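Long-range contact in 3-hydroxyacyl-thioester dehydratase X (Mycobacterium tuberculosis, PDB 3WEW), which catalyses the reversible dehydration of (3R)-3-hydroxyacyl-CoA thioesters to (2E)-enoyl-CoAs, with a preference for chains of eight to twelve carbons: residues G100-L105 with V120-H125. Numbering follows the deposited sequence.
Sequences GLLVDL and VTTFLH
Leu105 and Phe123 meet at about a right angle in the buried part of one face of the 100-111/114-126 hairpin, whose antiparallel strands belong to the hotdog-fold sheet. Leu105 CD2 reaches the ring edge of Phe123, 4.1 Å from CD2, while Thr121 CG2 of the same strand lies 3.5 Å above one ring face, offset toward the rim. Helix 47-55 packs on this part, Val50 touching both Leu105 and Phe123. Around Leu105 the backbone ladder is tight: its N and O each bond Thr121, N to O and O to N, at 2.8 Å. Val103 and Phe123 form the next such pair, and Leu101 with His125 the last, at a partly exposed end.

On the other face Leu102 and Asp104 are partly exposed, Thr122 and Leu124 buried. Leu102 CD2 packs on Leu124 CD1 at 3.8 Å. The face turns polar where Asp104 lies alongside Thr122: Asp104 CG and Thr122 OG1 (chi1 -62°) both stand anti to their carbonyl carbons, hydroxyl beside carboxylate. Thr122 OG1 donates to Asp104 OD1 over 2.8 Å, arriving 41° out of the carboxylate plane. Arg95 pairs with OD1 and Asn93 with OD2, both from strand 84-96. Three partners on its two oxygens should restrict the carboxylate's rotation, and the pairing with Arg95 probably favours the ionised form.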
# COMPACT_ATOMS: atom_id res chain seq x y z
N GLY A 100 15.11 -6.42 -12.28
CA GLY A 100 14.25 -6.38 -13.45
C GLY A 100 13.83 -5.00 -13.91
O GLY A 100 14.60 -4.02 -13.83
N LEU A 101 12.60 -4.95 -14.42
CA LEU A 101 11.96 -3.73 -14.92
C LEU A 101 11.20 -3.05 -13.77
O LEU A 101 10.33 -3.69 -13.13
CB LEU A 101 10.98 -4.09 -16.06
CG LEU A 101 11.04 -3.54 -17.51
CD1 LEU A 101 12.22 -2.60 -17.77
CD2 LEU A 101 11.07 -4.70 -18.53
N LEU A 102 11.56 -1.78 -13.49
CA LEU A 102 10.77 -0.90 -12.63
C LEU A 102 9.82 -0.02 -13.41
O LEU A 102 10.15 0.42 -14.50
CB LEU A 102 11.67 0.01 -11.84
CG LEU A 102 12.50 -0.67 -10.76
CD1 LEU A 102 13.37 0.41 -10.14
CD2 LEU A 102 11.64 -1.43 -9.72
N VAL A 103 8.64 0.24 -12.85
CA VAL A 103 7.73 1.21 -13.46
C VAL A 103 7.00 1.99 -12.40
O VAL A 103 6.73 1.45 -11.32
CB VAL A 103 6.71 0.55 -14.42
CG1 VAL A 103 5.75 -0.35 -13.69
CG2 VAL A 103 5.95 1.61 -15.18
N ASP A 104 6.75 3.27 -12.70
CA ASP A 104 5.95 4.13 -11.83
C ASP A 104 4.52 4.24 -12.34
O ASP A 104 4.26 4.52 -13.54
CB ASP A 104 6.53 5.54 -11.75
CG ASP A 104 7.84 5.60 -11.01
OD1 ASP A 104 8.26 4.59 -10.37
OD2 ASP A 104 8.47 6.70 -11.08
N LEU A 105 3.61 4.02 -11.39
CA LEU A 105 2.18 4.20 -11.62
C LEU A 105 1.72 5.36 -10.77
O LEU A 105 1.81 5.35 -9.53
CB LEU A 105 1.41 2.96 -11.22
CG LEU A 105 1.27 1.80 -12.21
CD1 LEU A 105 0.34 2.13 -13.37
CD2 LEU A 105 2.60 1.36 -12.70
N VAL A 120 2.36 7.94 -6.06
CA VAL A 120 3.31 7.29 -6.96
C VAL A 120 3.66 5.88 -6.44
O VAL A 120 4.23 5.75 -5.37
CB VAL A 120 4.61 8.10 -7.13
CG1 VAL A 120 5.50 7.41 -8.14
CG2 VAL A 120 4.35 9.50 -7.63
N THR A 121 3.30 4.85 -7.21
CA THR A 121 3.51 3.47 -6.83
C THR A 121 4.60 2.89 -7.73
O THR A 121 4.53 3.02 -8.94
CB THR A 121 2.20 2.66 -6.97
OG1 THR A 121 1.22 3.10 -6.00
CG2 THR A 121 2.45 1.12 -6.81
N THR A 122 5.62 2.27 -7.14
CA THR A 122 6.67 1.63 -7.94
C THR A 122 6.63 0.13 -7.82
O THR A 122 6.73 -0.41 -6.74
CB THR A 122 8.06 2.09 -7.54
OG1 THR A 122 8.15 3.51 -7.79
CG2 THR A 122 9.07 1.38 -8.39
N PHE A 123 6.47 -0.51 -8.97
CA PHE A 123 6.44 -1.95 -9.11
C PHE A 123 7.70 -2.47 -9.82
O PHE A 123 8.29 -1.78 -10.68
CB PHE A 123 5.23 -2.35 -9.96
CG PHE A 123 3.90 -2.26 -9.24
CD1 PHE A 123 3.63 -3.03 -8.11
CD2 PHE A 123 2.87 -1.46 -9.76
CE1 PHE A 123 2.39 -2.97 -7.48
CE2 PHE A 123 1.63 -1.39 -9.14
CZ PHE A 123 1.39 -2.13 -7.98
N LEU A 124 8.07 -3.70 -9.46
CA LEU A 124 9.15 -4.49 -10.07
C LEU A 124 8.64 -5.79 -10.70
O LEU A 124 7.97 -6.60 -10.04
CB LEU A 124 10.17 -4.86 -9.01
CG LEU A 124 11.31 -5.76 -9.43
CD1 LEU A 124 12.22 -5.10 -10.46
CD2 LEU A 124 12.10 -6.10 -8.17
N HIS A 125 8.94 -5.96 -11.99
CA HIS A 125 8.78 -7.22 -12.70
C HIS A 125 10.17 -7.83 -12.85
O HIS A 125 11.02 -7.25 -13.56
CB HIS A 125 8.12 -7.05 -14.08
CG HIS A 125 7.95 -8.35 -14.82
ND1 HIS A 125 8.74 -8.72 -15.89
CD2 HIS A 125 7.13 -9.41 -14.59
CE1 HIS A 125 8.38 -9.92 -16.32
NE2 HIS A 125 7.40 -10.36 -15.54